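Local coordinates for protein type-iv like pilin ttha1219 (Thermus thermophilus, PDB 5G23) that probably serves as a pilin-like subunit of the type IV pilus machinery linked to natural competence and DNA uptake, at residues Glu48-Thr52 with Pro133-Gly137; Val83-Cys89 with Glu103-Tyr109. All blocks are in the same frame, centred on the assembly; numbering follows the deposited sequence.

Interaction 1. Residues Glu48-Thr52 with Pro133-Gly137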
loop_
_atom_site.group_PDB
_atom_site.type_symbol
_atom_site.label_atom_id
_atom_site.label_comp_id
_atom_site.label_asym_id
_atom_site.label_seq_id
_atom_site.Cartn_x
_atom_site.Cartn_y
_atom_site.Cartn_z
ATOM N N GLU B 48 0.564 10.116 -5.110
ATOM C CA GLU B 48 1.614 9.145 -4.784
ATOM C C GLU B 48 1.945 9.128 -3.291
ATOM O O GLU B 48 2.316 8.101 -2.737
ATOM C CB GLU B 48 2.909 9.446 -5.480
ATOM C CG GLU B 48 3.823 8.260 -5.530
ATOM C CD GLU B 48 5.067 8.515 -6.394
ATOM O OE1 GLU B 48 5.282 9.662 -6.938
ATOM O OE2 GLU B 48 5.809 7.516 -6.575
ATOM N N LEU B 49 1.954 10.290 -2.681
ATOM C CA LEU B 49 2.150 10.390 -1.238
ATOM C C LEU B 49 0.972 9.693 -0.510
ATOM O O LEU B 49 1.218 9.043 0.552
ATOM C CB LEU B 49 2.260 11.819 -0.759
ATOM C CG LEU B 49 3.493 12.586 -1.221
ATOM C CD1 LEU B 49 3.473 14.000 -0.730
ATOM C CD2 LEU B 49 4.805 11.926 -0.756
ATOM N N SER B 50 -0.237 9.828 -1.011
ATOM C CA SER B 50 -1.402 9.126 -0.384
ATOM C C SER B 50 -1.261 7.584 -0.474
ATOM O O SER B 50 -1.508 6.933 0.497
ATOM C CB SER B 50 -2.733 9.556 -0.990
ATOM O OG SER B 50 -2.865 10.957 -0.647
ATOM N N LEU B 51 -0.776 7.068 -1.602
ATOM C CA LEU B 51 -0.509 5.657 -1.738
ATOM C C LEU B 51 0.534 5.243 -0.689
ATOM O O LEU B 51 0.408 4.182 -0.065
ATOM C CB LEU B 51 -0.035 5.335 -3.152
ATOM C CG LEU B 51 -1.100 5.335 -4.246
ATOM C CD1 LEU B 51 -0.425 5.245 -5.599
ATOM C CD2 LEU B 51 -2.023 4.162 -4.085
ATOM N N THR B 52 1.588 6.046 -0.560
ATOM C CA THR B 52 2.706 5.733 0.318
ATOM C C THR B 52 2.216 5.696 1.738
ATOM O O THR B 52 2.510 4.772 2.515
ATOM C CB THR B 52 3.853 6.802 0.150
ATOM O OG1 THR B 52 4.319 6.773 -1.182
ATOM C CG2 THR B 52 5.015 6.513 1.034
ATOM N N PRO B 133 12.657 -0.384 -2.778
ATOM C CA PRO B 133 12.208 0.999 -2.976
ATOM C C PRO B 133 10.755 1.219 -2.605
ATOM O O PRO B 133 9.926 0.345 -2.820
ATOM C CB PRO B 133 12.356 1.229 -4.491
ATOM C CG PRO B 133 13.135 0.046 -5.028
ATOM C CD PRO B 133 13.119 -1.057 -4.008
ATOM N N VAL B 134 10.434 2.346 -2.011
ATOM C CA VAL B 134 9.033 2.683 -1.867
ATOM C C VAL B 134 8.717 3.867 -2.775
ATOM O O VAL B 134 7.865 3.782 -3.641
ATOM C CB VAL B 134 8.705 3.047 -0.378
ATOM C CG1 VAL B 134 7.226 3.445 -0.197
ATOM C CG2 VAL B 134 8.976 1.828 0.499
ATOM N N LEU B 135 9.442 4.962 -2.581
ATOM C CA LEU B 135 9.166 6.213 -3.230
ATOM C C LEU B 135 10.527 6.935 -3.360
ATOM O O LEU B 135 11.248 7.071 -2.389
ATOM C CB LEU B 135 8.211 7.074 -2.303
ATOM C CG LEU B 135 7.815 8.464 -2.841
ATOM C CD1 LEU B 135 6.983 8.367 -4.069
ATOM C CD2 LEU B 135 7.029 9.242 -1.823
ATOM N N GLY B 136 10.787 7.504 -4.530
ATOM C CA GLY B 136 11.777 8.523 -4.682
ATOM C C GLY B 136 13.109 8.000 -5.194
ATOM O O GLY B 136 13.195 6.909 -5.657
ATOM N N GLY B 137 14.135 8.838 -5.056
ATOM C CA GLY B 137 15.505 8.522 -5.481
ATOM C C GLY B 137 15.666 8.716 -7.008
ATOM O O GLY B 137 16.588 8.177 -7.625
#
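Leu135, where the chain turns a corner beside strand 132-134, reaches the flank of helix 44-61, where Leu49 and Thr52 receive it. Its CB already points at the helix and lies 4.1 Å from Thr52 OG1. CG, anti to the backbone N (chi1 180°), carries the fork toward the helix, and its two branches then part between neighbours. The CD2 branch does most of the work: it meets Leu49 CD2 at 3.6 Å, the two leucines crossing at about a right angle, and it also rests on Thr52 OG1 at 3.7 Å. The CD1 branch is directed to the Glu48 carboxylate, but that approach is too short to be trusted. Leu49 starts from a CB aimed away from Leu135, and only its long, branched side chain lets CD2 turn back to meet it.

Thr52 suits its place because its hydroxyl is settled within its own helix. OG1 donates to Glu48 O at 2.9 Å, tilted 26° from the carbonyl plane, while Thr52 N reaches the same oxygen from the opposite face at 3.1 Å. One carbonyl is thus gripped by two donors, and a buried hydroxyl can face a leucine without wanting a partner there. The methyl CG2 is left to touch Val134 CG1, 4.0 Å away, in oblique van der Waals contact. Leu180 of strand 173-184 packs on both Leu49 and Thr52, and Leu51 of the second subunit packs on Thr52 and Val134.

Val134 and Leu135 form a classic beta bulge against Leu116, and the chain turns a corner at Leu135. A helix packed through aliphatic side chains against an antiparallel sheet is the central theme of the type IV pilin fold.

Interaction 2. Residues Val83-Cys89 with Glu103-Tyr109; sequences VQGWFLC and EVRGTGY
Val83 and Tyr109 form one of the antiparallel pairs that run along strands 83-88 and 104-109. Backbone hydrogen bonds come in twos at Val83 with Tyr109, Gly85 with Thr107 and Phe87 with Arg105, where Arg105 N lies 2.8 Å from Phe87 O. Beyond them Cys89 N bonds to Glu103 O at 2.9 Å.

Aromatic contacts differ on the two faces. In the non-hydrogen-bonded pair of Trp86 with Gly106, the indole lies obliquely across the neighbouring strand, CD1 being 3.5 Å from Gly106 CA. Glycine suits this place: with the indole where it is, a CB would run into Trp86 NE1, which donates to Cys126 O. An alanine in place of Trp86 would probably strip Gly106 of its indole contact and leave the Cys126 carbonyl without this donor. On the other face Phe87 has CG in the crowded position between backbone N and carbonyl carbon (chi1 54°), which lays its ring beside Arg105; Arg105 CB sits over one ring face, 4.3 Å from the centroid, in a CH-pi contact.

Apolar and sulfur contacts fill in the rest. Val83 CG1 meets Tyr109 CB at 3.9 Å, and Trp86 CB approaches Val104 CG1. Cys89 SG, held in a disulfide with Cys97, touches Arg105 CD at 3.4 Å, so the arginine spends its methylene chain on ring and sulfur before its guanidinium bends off to Ser100 OG.

Thr107 OG1 finds Glu59 of helix 44-61 and Trp118. The chemistry therefore implies a pairing fixed by backbone bonds, with apolar contacts on both faces mixed with polar side chains, and with the indole N-H, the guanidinium and the threonine hydroxyl each finding partners in neighbouring parts of the fold.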
loop_
_atom_site.group_PDB
_atom_site.type_symbol
_atom_site.label_atom_id
_atom_site.label_comp_id
_atom_site.label_asym_id
_atom_site.label_seq_id
_atom_site.Cartn_x
_atom_site.Cartn_y
_atom_site.Cartn_z
ATOM N N VAL B 83 12.298 3.861 11.226
ATOM C CA VAL B 83 11.367 3.187 12.108
ATOM C C VAL B 83 11.465 1.679 11.863
ATOM O O VAL B 83 11.546 1.249 10.702
ATOM C CB VAL B 83 9.941 3.738 12.019
ATOM C CG1 VAL B 83 9.449 3.796 10.627
ATOM C CG2 VAL B 83 9.001 2.870 12.845
ATOM N N GLN B 84 11.571 0.931 12.935
ATOM C CA GLN B 84 11.477 -0.535 12.888
ATOM C C GLN B 84 10.391 -1.027 13.824
ATOM O O GLN B 84 10.245 -0.490 14.913
ATOM C CB GLN B 84 12.792 -1.227 13.220
ATOM C CG GLN B 84 14.019 -0.729 12.464
ATOM C CD GLN B 84 15.286 -1.170 13.148
ATOM O OE1 GLN B 84 15.738 -2.291 12.932
ATOM N NE2 GLN B 84 15.789 -0.356 14.074
ATOM N N GLY B 85 9.699 -2.111 13.426
ATOM C CA GLY B 85 8.671 -2.715 14.203
ATOM C C GLY B 85 8.536 -4.229 14.026
ATOM O O GLY B 85 8.959 -4.777 13.026
ATOM N N TRP B 86 7.996 -4.889 15.032
ATOM C CA TRP B 86 7.844 -6.378 14.980
ATOM C C TRP B 86 6.418 -6.708 15.418
ATOM O O TRP B 86 5.749 -5.936 16.158
ATOM C CB TRP B 86 8.881 -7.048 15.862
ATOM C CG TRP B 86 10.274 -6.841 15.437
ATOM C CD1 TRP B 86 11.016 -7.675 14.671
ATOM C CD2 TRP B 86 11.108 -5.702 15.716
ATOM N NE1 TRP B 86 12.250 -7.119 14.421
ATOM C CE2 TRP B 86 12.330 -5.914 15.078
ATOM C CE3 TRP B 86 10.903 -4.502 16.429
ATOM C CZ2 TRP B 86 13.364 -4.991 15.129
ATOM C CZ3 TRP B 86 11.935 -3.610 16.537
ATOM C CH2 TRP B 86 13.170 -3.845 15.850
ATOM N N PHE B 87 5.931 -7.825 14.963
ATOM C CA PHE B 87 4.597 -8.328 15.324
ATOM C C PHE B 87 4.536 -9.833 15.092
ATOM O O PHE B 87 5.357 -10.402 14.371
ATOM C CB PHE B 87 3.508 -7.639 14.510
ATOM C CG PHE B 87 3.749 -7.722 13.010
ATOM C CD1 PHE B 87 4.602 -6.852 12.375
ATOM C CD2 PHE B 87 3.126 -8.678 12.264
ATOM C CE1 PHE B 87 4.860 -6.938 10.989
ATOM C CE2 PHE B 87 3.327 -8.761 10.876
ATOM C CZ PHE B 87 4.220 -7.908 10.253
ATOM N N LEU B 88 3.556 -10.469 15.716
ATOM C CA LEU B 88 3.297 -11.873 15.551
ATOM C C LEU B 88 2.367 -12.081 14.380
ATOM O O LEU B 88 1.375 -11.404 14.226
ATOM C CB LEU B 88 2.617 -12.449 16.779
ATOM C CG LEU B 88 2.464 -13.982 16.737
ATOM C CD1 LEU B 88 3.802 -14.658 16.899
ATOM C CD2 LEU B 88 1.498 -14.487 17.799
ATOM N N CYS B 89 2.704 -13.002 13.524
ATOM C CA CYS B 89 1.831 -13.340 12.415
ATOM C C CYS B 89 0.711 -14.313 12.781
ATOM O O CYS B 89 1.000 -15.355 13.293
ATOM C CB CYS B 89 2.690 -13.921 11.314
ATOM S SG CYS B 89 3.547 -12.666 10.442
ATOM N N GLU B 103 4.616 -16.909 14.040
ATOM C CA GLU B 103 6.018 -16.445 14.074
ATOM C C GLU B 103 6.131 -14.915 14.015
ATOM O O GLU B 103 5.316 -14.234 13.389
ATOM C CB GLU B 103 6.769 -17.141 12.933
ATOM C CG GLU B 103 6.976 -18.606 13.266
ATOM C CD GLU B 103 7.474 -19.452 12.087
ATOM O OE1 GLU B 103 7.585 -18.928 10.928
ATOM O OE2 GLU B 103 7.732 -20.664 12.347
ATOM N N VAL B 104 7.221 -14.408 14.573
ATOM C CA VAL B 104 7.474 -12.965 14.606
ATOM C C VAL B 104 8.033 -12.467 13.291
ATOM O O VAL B 104 8.910 -13.103 12.681
ATOM C CB VAL B 104 8.519 -12.668 15.713
ATOM C CG1 VAL B 104 8.805 -11.180 15.796
ATOM C CG2 VAL B 104 8.035 -13.152 17.043
ATOM N N ARG B 105 7.541 -11.319 12.823
ATOM C CA ARG B 105 8.066 -10.666 11.663
ATOM C C ARG B 105 8.482 -9.227 12.004
ATOM O O ARG B 105 7.942 -8.643 12.908
ATOM C CB ARG B 105 7.027 -10.605 10.599
ATOM C CG ARG B 105 6.878 -12.033 10.065
ATOM C CD ARG B 105 6.360 -12.053 8.655
ATOM N NE ARG B 105 7.343 -11.382 7.829
ATOM C CZ ARG B 105 8.257 -12.008 7.106
ATOM N NH1 ARG B 105 8.325 -13.331 7.106
ATOM N NH2 ARG B 105 9.093 -11.271 6.378
ATOM N N GLY B 106 9.468 -8.729 11.283
ATOM C CA GLY B 106 9.924 -7.361 11.403
ATOM C C GLY B 106 9.675 -6.576 10.137
ATOM O O GLY B 106 9.601 -7.102 9.020
ATOM N N THR B 107 9.659 -5.282 10.317
ATOM C CA THR B 107 9.461 -4.351 9.261
ATOM C C THR B 107 10.241 -3.096 9.571
ATOM O O THR B 107 10.348 -2.686 10.743
ATOM C CB THR B 107 7.936 -4.082 9.082
ATOM O OG1 THR B 107 7.727 -3.399 7.834
ATOM C CG2 THR B 107 7.349 -3.259 10.229
ATOM N N GLY B 108 10.774 -2.479 8.542
ATOM C CA GLY B 108 11.549 -1.212 8.682
ATOM C C GLY B 108 11.462 -0.258 7.491
ATOM O O GLY B 108 11.416 -0.683 6.313
ATOM N N TYR B 109 11.443 1.038 7.804
ATOM C CA TYR B 109 11.444 2.069 6.828
ATOM C C TYR B 109 12.568 3.036 7.138
ATOM O O TYR B 109 12.793 3.364 8.312
ATOM C CB TYR B 109 10.108 2.837 6.866
ATOM C CG TYR B 109 8.976 2.013 6.433
ATOM C CD1 TYR B 109 8.717 1.845 5.058
ATOM C CD2 TYR B 109 8.113 1.473 7.324
ATOM C CE1 TYR B 109 7.661 1.067 4.642
ATOM C CE2 TYR B 109 7.046 0.700 6.916
ATOM C CZ TYR B 109 6.835 0.497 5.576
ATOM O OH TYR B 109 5.729 -0.212 5.167
#

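The centres of the two contacts lie about 20 Å apart, and their nearest atoms come within about 4 Å without touching. Both reach the seven-stranded antiparallel sheet: interaction 2 pairs two inner strands, while interaction 1 joins strand 132-134, outermost within this chain, to helix 44-61. Strand 115-122 separates 132-134 from 104-112 in the sheet, and its Trp118 links the two contacts, touching Val134, meeting the ring of Tyr109 and hydrogen-bonding Thr107. Along the chain, helix residues 48-52 come first, then 83-89 and 103-109, and finally 133-137. The same helix also meets Tyr109 and Thr107, through Leu56 and Glu59, so one helix spans both regions of the pilin core.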